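Local coordinates for Glyco_hydro_cc domain-containing protein (PDB 6UB0) that hydrolyses beta-1,3-glucan as a curdlan-specific exo-glucanase of glycoside hydrolase family GH128, binding laminaribiose in its substrate cleft, at residues A101-N113 and C134-P146. Residues are numbered along the deposited sequence; the frame is centred on the assembly and turned at random.
With GLC (alpha-D-glucopyranose), chain B.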
loop_
_atom_site.group_PDB
_atom_site.type_symbol
_atom_site.label_atom_id
_atom_site.label_comp_id
_atom_site.label_asym_id
_atom_site.label_seq_id
_atom_site.Cartn_x
_atom_site.Cartn_y
_atom_site.Cartn_z
ATOM N N ALA A 101 -13.533 -10.643 -6.483
ATOM C CA ALA A 101 -14.305 -9.405 -6.228
ATOM C C ALA A 101 -15.427 -9.664 -5.220
ATOM O O ALA A 101 -15.706 -8.758 -4.423
ATOM C CB ALA A 101 -14.874 -8.874 -7.511
ATOM N N ALA A 102 -16.047 -10.840 -5.270
ATOM C CA ALA A 102 -17.229 -11.168 -4.441
ATOM C C ALA A 102 -16.780 -11.394 -2.986
ATOM O O ALA A 102 -17.551 -11.082 -2.070
ATOM C CB ALA A 102 -17.971 -12.351 -5.031
ATOM N N ARG A 103 -15.531 -11.818 -2.781
ATOM C CA ARG A 103 -15.037 -12.289 -1.466
ATOM C C ARG A 103 -14.019 -11.315 -0.854
ATOM O O ARG A 103 -13.689 -11.446 0.309
ATOM C CB ARG A 103 -14.553 -13.730 -1.636
ATOM C CG ARG A 103 -15.726 -14.702 -1.720
ATOM C CD ARG A 103 -15.448 -16.121 -2.220
ATOM N NE ARG A 103 -14.499 -16.272 -3.328
ATOM C CZ ARG A 103 -13.467 -17.111 -3.333
ATOM N NH1 ARG A 103 -13.217 -17.862 -2.270
ATOM N NH2 ARG A 103 -12.640 -17.135 -4.377
ATOM N N ALA A 104 -13.588 -10.294 -1.574
ATOM C CA ALA A 104 -12.542 -9.407 -1.045
ATOM C C ALA A 104 -12.567 -8.089 -1.806
ATOM O O ALA A 104 -13.018 -8.063 -3.009
ATOM C CB ALA A 104 -11.219 -10.124 -1.160
ATOM N N ARG A 105 -12.142 -7.044 -1.104
ATOM C CA ARG A 105 -11.938 -5.722 -1.711
ATOM C C ARG A 105 -10.568 -5.787 -2.405
ATOM O O ARG A 105 -9.660 -6.492 -1.892
ATOM C CB ARG A 105 -12.143 -4.659 -0.641
ATOM C CG ARG A 105 -13.458 -4.826 0.094
ATOM C CD ARG A 105 -13.631 -3.739 1.113
ATOM N NE ARG A 105 -13.707 -2.452 0.456
ATOM C CZ ARG A 105 -12.773 -1.514 0.549
ATOM N NH1 ARG A 105 -11.686 -1.740 1.264
ATOM N NH2 ARG A 105 -12.906 -0.378 -0.115
ATOM N N LEU A 106 -10.537 -5.297 -3.642
ATOM C CA LEU A 106 -9.387 -5.400 -4.558
ATOM C C LEU A 106 -8.737 -4.018 -4.652
ATOM O O LEU A 106 -9.455 -2.979 -4.904
ATOM C CB LEU A 106 -9.885 -5.907 -5.909
ATOM C CG LEU A 106 -10.637 -7.234 -5.854
ATOM C CD1 LEU A 106 -11.077 -7.703 -7.250
ATOM C CD2 LEU A 106 -9.800 -8.298 -5.155
ATOM N N GLY A 107 -7.420 -3.990 -4.425
ATOM C CA GLY A 107 -6.607 -2.775 -4.495
ATOM C C GLY A 107 -5.846 -2.725 -5.793
ATOM O O GLY A 107 -5.349 -3.740 -6.230
ATOM N N SER A 108 -5.825 -1.582 -6.440
ATOM C CA SER A 108 -5.119 -1.442 -7.730
ATOM C C SER A 108 -3.635 -1.803 -7.598
ATOM O O SER A 108 -3.062 -1.866 -6.506
ATOM C CB SER A 108 -5.232 -0.042 -8.213
ATOM O OG SER A 108 -4.224 0.711 -7.601
ATOM N N PRO A 109 -2.943 -2.008 -8.726
ATOM C CA PRO A 109 -1.478 -1.988 -8.692
ATOM C C PRO A 109 -1.109 -0.653 -8.035
ATOM O O PRO A 109 -1.786 0.381 -8.207
ATOM C CB PRO A 109 -1.082 -2.080 -10.164
ATOM C CG PRO A 109 -2.319 -2.654 -10.826
ATOM C CD PRO A 109 -3.452 -1.965 -10.115
ATOM N N ALA A 110 0.003 -0.666 -7.304
ATOM C CA ALA A 110 0.489 0.477 -6.510
ATOM C C ALA A 110 1.570 1.219 -7.311
ATOM O O ALA A 110 2.564 0.575 -7.651
ATOM C CB ALA A 110 1.102 0.021 -5.204
ATOM N N VAL A 111 1.300 2.441 -7.722
ATOM C CA VAL A 111 2.309 3.202 -8.511
ATOM C C VAL A 111 3.239 3.993 -7.596
ATOM O O VAL A 111 2.828 4.458 -6.558
ATOM C CB VAL A 111 1.649 4.054 -9.594
ATOM C CG1 VAL A 111 1.069 3.106 -10.622
ATOM C CG2 VAL A 111 0.595 4.989 -9.039
ATOM N N SER A 112 4.405 4.350 -8.155
ATOM C CA SER A 112 5.371 5.299 -7.556
ATOM C C SER A 112 4.817 6.724 -7.645
ATOM O O SER A 112 3.702 6.921 -8.154
ATOM C CB SER A 112 6.766 5.169 -8.168
ATOM O OG SER A 112 6.859 5.780 -9.456
ATOM N N ASN A 113 5.561 7.670 -7.110
ATOM C CA ASN A 113 5.246 9.116 -7.196
ATOM C C ASN A 113 6.053 9.753 -8.332
ATOM O O ASN A 113 6.139 10.988 -8.306
ATOM C CB ASN A 113 5.443 9.837 -5.867
ATOM C CG ASN A 113 6.877 9.927 -5.408
ATOM O OD1 ASN A 113 7.497 8.936 -5.017
ATOM N ND2 ASN A 113 7.398 11.155 -5.372
ATOM N N CYS A 134 -12.033 -3.719 -14.866
ATOM C CA CYS A 134 -11.174 -4.021 -13.694
ATOM C C CYS A 134 -12.077 -3.754 -12.467
ATOM O O CYS A 134 -12.648 -2.644 -12.353
ATOM C CB CYS A 134 -9.845 -3.251 -13.724
ATOM S SG CYS A 134 -8.605 -3.748 -14.973
ATOM N N LYS A 135 -12.245 -4.752 -11.606
ATOM C CA LYS A 135 -13.034 -4.655 -10.340
ATOM C C LYS A 135 -12.116 -4.156 -9.215
ATOM O O LYS A 135 -11.380 -4.965 -8.647
ATOM C CB LYS A 135 -13.674 -6.002 -9.997
ATOM C CG LYS A 135 -14.847 -6.366 -10.909
ATOM C CD LYS A 135 -15.464 -7.717 -10.648
ATOM C CE LYS A 135 -16.574 -8.061 -11.608
ATOM N NZ LYS A 135 -16.289 -9.365 -12.233
ATOM N N ILE A 136 -12.161 -2.849 -8.960
ATOM C CA ILE A 136 -11.184 -2.112 -8.104
ATOM C C ILE A 136 -11.972 -1.357 -7.040
ATOM O O ILE A 136 -12.733 -0.441 -7.405
ATOM C CB ILE A 136 -10.289 -1.146 -8.909
ATOM C CG1 ILE A 136 -9.523 -1.850 -10.033
ATOM C CG2 ILE A 136 -9.332 -0.417 -7.974
ATOM C CD1 ILE A 136 -9.039 -0.927 -11.133
ATOM N N ASP A 137 -11.737 -1.710 -5.782
ATOM C CA ASP A 137 -12.360 -1.098 -4.579
ATOM C C ASP A 137 -11.503 0.061 -4.114
ATOM O O ASP A 137 -12.054 0.928 -3.472
ATOM C CB ASP A 137 -12.549 -2.094 -3.426
ATOM C CG ASP A 137 -13.563 -3.156 -3.778
ATOM O OD1 ASP A 137 -14.732 -2.821 -3.751
ATOM O OD2 ASP A 137 -13.163 -4.275 -4.176
ATOM N N PHE A 138 -10.189 0.060 -4.391
ATOM C CA PHE A 138 -9.294 1.145 -3.886
ATOM C C PHE A 138 -8.006 1.185 -4.709
ATOM O O PHE A 138 -7.623 0.151 -5.225
ATOM C CB PHE A 138 -9.059 0.949 -2.383
ATOM C CG PHE A 138 -8.282 -0.290 -2.020
ATOM C CD1 PHE A 138 -6.896 -0.266 -1.950
ATOM C CD2 PHE A 138 -8.932 -1.473 -1.714
ATOM C CE1 PHE A 138 -6.185 -1.407 -1.614
ATOM C CE2 PHE A 138 -8.226 -2.627 -1.396
ATOM C CZ PHE A 138 -6.851 -2.591 -1.329
ATOM N N LEU A 139 -7.475 2.378 -4.952
ATOM C CA LEU A 139 -6.134 2.587 -5.563
ATOM C C LEU A 139 -5.083 2.401 -4.474
ATOM O O LEU A 139 -5.293 2.865 -3.391
ATOM C CB LEU A 139 -5.977 4.000 -6.138
ATOM C CG LEU A 139 -6.988 4.442 -7.198
ATOM C CD1 LEU A 139 -6.517 5.722 -7.888
ATOM C CD2 LEU A 139 -7.188 3.356 -8.248
ATOM N N ALA A 140 -3.951 1.810 -4.840
ATOM C CA ALA A 140 -2.755 1.754 -3.987
ATOM C C ALA A 140 -1.758 2.727 -4.623
ATOM O O ALA A 140 -1.559 2.677 -5.857
ATOM C CB ALA A 140 -2.219 0.346 -3.906
ATOM N N VAL A 141 -1.164 3.608 -3.831
ATOM C CA VAL A 141 -0.085 4.529 -4.303
ATOM C C VAL A 141 1.077 4.596 -3.297
ATOM O O VAL A 141 0.913 4.267 -2.100
ATOM C CB VAL A 141 -0.652 5.949 -4.503
ATOM C CG1 VAL A 141 -1.824 5.941 -5.510
ATOM C CG2 VAL A 141 -1.000 6.569 -3.158
ATOM N N HIS A 142 2.217 5.069 -3.761
ATOM C CA HIS A 142 3.447 5.198 -2.956
ATOM C C HIS A 142 4.039 6.598 -3.082
ATOM O O HIS A 142 4.053 7.050 -4.223
ATOM C CB HIS A 142 4.523 4.322 -3.502
ATOM C CG HIS A 142 4.293 2.876 -3.373
ATOM N ND1 HIS A 142 5.120 2.001 -3.946
ATOM C CD2 HIS A 142 3.323 2.172 -2.749
ATOM C CE1 HIS A 142 4.753 0.776 -3.639
ATOM N NE2 HIS A 142 3.627 0.836 -2.913
ATOM N N TRP A 143 4.612 7.196 -2.016
ATOM C CA TRP A 143 5.336 8.480 -2.111
ATOM C C TRP A 143 6.637 8.402 -1.291
ATOM O O TRP A 143 6.540 8.077 -0.090
ATOM C CB TRP A 143 4.435 9.643 -1.689
ATOM C CG TRP A 143 5.121 10.949 -1.903
ATOM C CD1 TRP A 143 5.149 11.691 -3.048
ATOM C CD2 TRP A 143 5.998 11.599 -0.979
ATOM N NE1 TRP A 143 5.913 12.818 -2.860
ATOM C CE2 TRP A 143 6.455 12.783 -1.601
ATOM C CE3 TRP A 143 6.414 11.312 0.318
ATOM C CZ2 TRP A 143 7.289 13.675 -0.940
ATOM C CZ3 TRP A 143 7.236 12.203 0.973
ATOM C CH2 TRP A 143 7.682 13.369 0.344
ATOM N N HIS A 144 7.801 8.548 -1.942
ATOM C CA HIS A 144 9.126 8.660 -1.290
ATOM C C HIS A 144 9.733 10.004 -1.707
ATOM O O HIS A 144 9.611 10.394 -2.867
ATOM C CB HIS A 144 10.088 7.549 -1.683
ATOM C CG HIS A 144 9.619 6.175 -1.327
ATOM N ND1 HIS A 144 10.313 5.375 -0.420
ATOM C CD2 HIS A 144 8.576 5.448 -1.768
ATOM C CE1 HIS A 144 9.700 4.219 -0.298
ATOM N NE2 HIS A 144 8.628 4.249 -1.097
ATOM N N GLY A 145 10.379 10.672 -0.774
ATOM C CA GLY A 145 10.927 12.000 -1.051
ATOM C C GLY A 145 11.469 12.595 0.232
ATOM O O GLY A 145 11.168 12.096 1.325
ATOM N N PRO A 146 12.325 13.631 0.111
ATOM C CA PRO A 146 12.801 14.315 1.301
ATOM C C PRO A 146 11.535 14.656 2.284
ATOM O O PRO A 146 10.531 14.881 1.718
ATOM C CB PRO A 146 13.556 15.519 0.707
ATOM C CG PRO A 146 14.011 15.025 -0.643
ATOM C CD PRO A 146 12.858 14.183 -1.137
HETATM C C1 GLC B . 9.756 1.193 -3.449
HETATM C C2 GLC B . 9.615 -0.312 -3.723
HETATM C C3 GLC B . 10.674 -1.111 -2.961
HETATM C C4 GLC B . 12.075 -0.502 -3.237
HETATM C C5 GLC B . 12.094 0.990 -3.036
HETATM C C6 GLC B . 13.444 1.685 -3.305
HETATM O O1 GLC B . 9.639 1.539 -2.061
HETATM O O2 GLC B . 8.337 -0.911 -3.398
HETATM O O3 GLC B . 10.584 -2.483 -3.343
HETATM O O4 GLC B . 12.964 -1.009 -2.299
HETATM O O5 GLC B . 11.093 1.548 -3.888
HETATM O O6 GLC B . 14.040 0.953 -4.337
HETATM O O HOH W 1 10.345 12.383 -4.474
#
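G107 and F138 pair across two neighbouring parallel strands, 105-111 and 138-146, joined by helix 119-130 in a beta-alpha-beta unit of the TIM-barrel catalytic core. The backbone ladder begins with L106 O, which accepts from both D137 N (2.8 Å) and F138 N (3.2 Å), and continues through S108 N to F138 O. In the middle a side chain replaces a main-chain acceptor: S108 OG, set between its own backbone N and carbonyl carbon (chi1 84°), takes the A140 N-H at 3.0 Å in a nearly straight bond. Past P109 the ladder resumes, weakly from V111 N to A140 O and more firmly from H142 N to V111 O at 2.9 Å.

The D137 carboxylate reaches back to the backbone of strand 105-111: the anti lone pair of OD2 takes the L106 N-H at 2.9 Å. The R105 guanidinium lies with one face over D137 CB, but its NH1 makes a salt bridge to E204.

Apolar packing splits between the two sheet faces. On one, G107 CA sits over one face of the F138 ring, toward its rim, in a CH-pi contact whose modelled closeness is doubtful, and A110 CB meets A140 CB at 3.6 Å and the H142 ring. On the other, V111 and V141 touch loosely, with V111 also packed on W122 and M123 of the intervening helix.

At the C-terminal ends, where TIM barrels carry their active sites, H142 and H144 belong to the glycan pocket; H142 ND1 bonds E75, while H144 bonds E176 and E178 and brings NE2 to 3.0 Å from the glucose O1. The N113 amide, its plane 49° from the indole of W143, receives H144 N on OD1 at 3.1 Å from above the amide plane.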